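PDB 2IY9: subtilase cytotoxin subunit A from Escherichia coli, which cleaves the host endoplasmic reticulum chaperone BiP as the serine protease subunit of the AB5 subtilase cytotoxin, inducing ER stress and eventual cell death. Local coordinates for residues E34-L39 / N322-I327. Residues are numbered along the deposited sequence; the frame is centred on the assembly and turned at random.
Sequences ETTMSL and NAEKAI
With chi1 at -67°, T36 turns CG2 anti to its backbone N, over I327, and keeps OG1 beside that N, against CA and CB of E324; I327, at -69°, likewise swings CG2 away from its own N and up to the T36 carbonyl. These side chains join two near-parallel helices at the edge of the subtilisin-like fold, the short helix 34-38 and helix 323-331, at the start of the A2 domain; the axes of 34-38 and 323-327 come within 9.6 Å of each other. T36 and I327 cross at about a right angle: T36 CG2 sits 3.7 Å from I327 CD1, while I327 CG2 reaches T36 O at 3.6 Å. L39 CB and M37 SD add looser apolar contacts to the same isoleucine, whose side chain also touches A284 and M285 of helix 271-288. No direct hydrogen bond links the segments. Instead a water donates to T36 OG1 and to E324 O, the latter at 2.6 Å, and OG1 is further hydrogen-bonded to G31 O and T33 OG1, so the hydroxyl of the buried T36 has three hydrogen-bond partners. N322 N-caps the A2 helix: K325 N points almost straight at N322 OD1, 3.1 Å away, yet arrives from above the carbonyl plane, 64° out of it.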
ATOM      1  N   GLU A  34      15.948 -14.243  -4.419  1.00 35.46           N
ATOM      2  CA  GLU A  34      16.021 -15.297  -3.411  1.00 36.12           C
ATOM      3  C   GLU A  34      16.859 -14.859  -2.216  1.00 36.07           C
ATOM      4  O   GLU A  34      16.435 -15.037  -1.077  1.00 36.18           O
ATOM      5  CB  GLU A  34      16.593 -16.584  -4.018  1.00 36.59           C
ATOM      6  CG  GLU A  34      15.934 -17.012  -5.333  1.00 39.37           C
ATOM      7  CD  GLU A  34      16.306 -16.117  -6.519  1.00 43.13           C
ATOM      8  OE1 GLU A  34      17.517 -15.929  -6.777  1.00 44.59           O
ATOM      9  OE2 GLU A  34      15.382 -15.601  -7.196  1.00 44.95           O
ATOM     10  N   THR A  35      18.034 -14.278  -2.470  1.00 35.93           N
ATOM     11  CA  THR A  35      18.935 -13.880  -1.379  1.00 36.29           C
ATOM     12  C   THR A  35      18.372 -12.728  -0.546  1.00 35.81           C
ATOM     13  O   THR A  35      18.632 -12.647   0.655  1.00 35.85           O
ATOM     14  CB  THR A  35      20.374 -13.528  -1.859  1.00 36.34           C
ATOM     15  OG1 THR A  35      20.374 -12.268  -2.531  1.00 38.85           O
ATOM     16  CG2 THR A  35      20.925 -14.593  -2.791  1.00 36.54           C
ATOM     17  N   THR A  36      17.615 -11.842  -1.196  1.00 35.58           N
ATOM     18  CA  THR A  36      16.902 -10.759  -0.520  1.00 34.95           C
ATOM     19  C   THR A  36      15.905 -11.353   0.468  1.00 35.16           C
ATOM     20  O   THR A  36      15.876 -10.975   1.644  1.00 35.06           O
ATOM     21  CB  THR A  36      16.175  -9.850  -1.548  1.00 34.96           C
ATOM     22  OG1 THR A  36      17.151  -9.163  -2.336  1.00 34.71           O
ATOM     23  CG2 THR A  36      15.277  -8.815  -0.865  1.00 33.06           C
ATOM     24  N   MET A  37      15.117 -12.307  -0.013  1.00 35.65           N
ATOM     25  CA  MET A  37      14.064 -12.930   0.790  1.00 36.30           C
ATOM     26  C   MET A  37      14.610 -13.785   1.931  1.00 36.18           C
ATOM     27  O   MET A  37      13.959 -13.930   2.968  1.00 35.88           O
ATOM     28  CB  MET A  37      13.112 -13.733  -0.098  1.00 36.47           C
ATOM     29  CG  MET A  37      12.419 -12.881  -1.146  1.00 38.73           C
ATOM     30  SD  MET A  37      11.920 -11.260  -0.511  1.00 43.23           S
ATOM     31  CE  MET A  37      10.553 -11.716   0.562  1.00 41.80           C
ATOM     32  N   SER A  38      15.813 -14.328   1.736  1.00 35.83           N
ATOM     33  CA  SER A  38      16.496 -15.114   2.761  1.00 35.78           C
ATOM     34  C   SER A  38      16.804 -14.299   4.022  1.00 35.40           C
ATOM     35  O   SER A  38      16.924 -14.862   5.108  1.00 35.60           O
ATOM     36  CB  SER A  38      17.786 -15.709   2.190  1.00 35.95           C
ATOM     37  OG  SER A  38      18.800 -14.721   2.082  1.00 37.53           O
ATOM     38  N   LEU A  39      16.912 -12.978   3.866  1.00 34.60           N
ATOM     39  CA  LEU A  39      17.193 -12.055   4.967  1.00 34.24           C
ATOM     40  C   LEU A  39      16.008 -11.790   5.906  1.00 33.88           C
ATOM     41  O   LEU A  39      16.189 -11.228   6.990  1.00 33.22           O
ATOM     42  CB  LEU A  39      17.709 -10.711   4.424  1.00 34.48           C
ATOM     43  CG  LEU A  39      18.867 -10.715   3.424  1.00 35.36           C
ATOM     44  CD1 LEU A  39      19.243  -9.297   3.040  1.00 36.40           C
ATOM     45  CD2 LEU A  39      20.071 -11.457   3.984  1.00 36.03           C
ATOM     46  N   ASN A 322      13.266   0.148  -4.284  1.00 24.29           N
ATOM     47  CA  ASN A 322      14.329  -0.846  -4.389  1.00 25.10           C
ATOM     48  C   ASN A 322      14.208  -1.762  -3.181  1.00 25.15           C
ATOM     49  O   ASN A 322      14.612  -1.388  -2.075  1.00 25.52           O
ATOM     50  CB  ASN A 322      15.714  -0.184  -4.411  1.00 25.15           C
ATOM     51  CG  ASN A 322      16.848  -1.189  -4.585  1.00 26.99           C
ATOM     52  OD1 ASN A 322      16.690  -2.389  -4.323  1.00 26.59           O
ATOM     53  ND2 ASN A 322      18.004  -0.695  -5.036  1.00 26.74           N
ATOM     54  N   ALA A 323      13.624  -2.936  -3.402  1.00 25.44           N
ATOM     55  CA  ALA A 323      13.341  -3.901  -2.334  1.00 26.04           C
ATOM     56  C   ALA A 323      14.607  -4.534  -1.793  1.00 26.43           C
ATOM     57  O   ALA A 323      14.706  -4.777  -0.590  1.00 26.30           O
ATOM     58  CB  ALA A 323      12.383  -4.972  -2.812  1.00 25.51           C
ATOM     59  N   GLU A 324      15.566  -4.805  -2.683  1.00 27.41           N
ATOM     60  CA  GLU A 324      16.834  -5.410  -2.285  1.00 28.57           C
ATOM     61  C   GLU A 324      17.517  -4.545  -1.235  1.00 28.22           C
ATOM     62  O   GLU A 324      17.892  -5.033  -0.168  1.00 28.26           O
ATOM     63  CB  GLU A 324      17.758  -5.647  -3.494  1.00 28.73           C
ATOM     64  CG  GLU A 324      19.190  -6.049  -3.099  1.00 30.70           C
ATOM     65  CD  GLU A 324      20.109  -6.198  -4.295  1.00 31.60           C
ATOM     66  OE1 GLU A 324      20.846  -5.234  -4.610  1.00 36.60           O
ATOM     67  OE2 GLU A 324      20.088  -7.274  -4.930  1.00 36.40           O
ATOM     68  N   LYS A 325      17.662  -3.260  -1.538  1.00 28.03           N
ATOM     69  CA  LYS A 325      18.287  -2.313  -0.632  1.00 28.13           C
ATOM     70  C   LYS A 325      17.456  -2.063   0.638  1.00 27.71           C
ATOM     71  O   LYS A 325      18.016  -2.048   1.734  1.00 27.79           O
ATOM     72  CB  LYS A 325      18.606  -1.006  -1.370  1.00 28.60           C
ATOM     73  CG  LYS A 325      19.509  -0.036  -0.616  1.00 31.65           C
ATOM     74  CD  LYS A 325      20.949  -0.530  -0.519  1.00 37.08           C
ATOM     75  CE  LYS A 325      21.875   0.556   0.025  1.00 38.27           C
ATOM     76  NZ  LYS A 325      21.291   1.249   1.211  1.00 41.02           N
ATOM     77  N   ALA A 326      16.141  -1.873   0.495  1.00 27.13           N
ATOM     78  CA  ALA A 326      15.260  -1.679   1.654  1.00 27.17           C
ATOM     79  C   ALA A 326      15.340  -2.836   2.649  1.00 27.09           C
ATOM     80  O   ALA A 326      15.510  -2.620   3.853  1.00 27.23           O
ATOM     81  CB  ALA A 326      13.806  -1.466   1.208  1.00 26.49           C
ATOM     82  N   ILE A 327      15.213  -4.056   2.135  1.00 27.48           N
ATOM     83  CA  ILE A 327      15.177  -5.251   2.974  1.00 28.09           C
ATOM     84  C   ILE A 327      16.566  -5.510   3.565  1.00 28.77           C
ATOM     85  O   ILE A 327      16.697  -5.706   4.774  1.00 28.63           O
ATOM     86  CB  ILE A 327      14.590  -6.478   2.224  1.00 28.10           C
ATOM     87  CG1 ILE A 327      13.083  -6.264   1.983  1.00 27.71           C
ATOM     88  CG2 ILE A 327      14.864  -7.792   3.004  1.00 28.48           C
ATOM     89  CD1 ILE A 327      12.463  -7.161   0.917  1.00 27.27           C
TER
HETATM   90  O   HOH W   1      18.364  -7.605  -0.197  1.00 51.88           O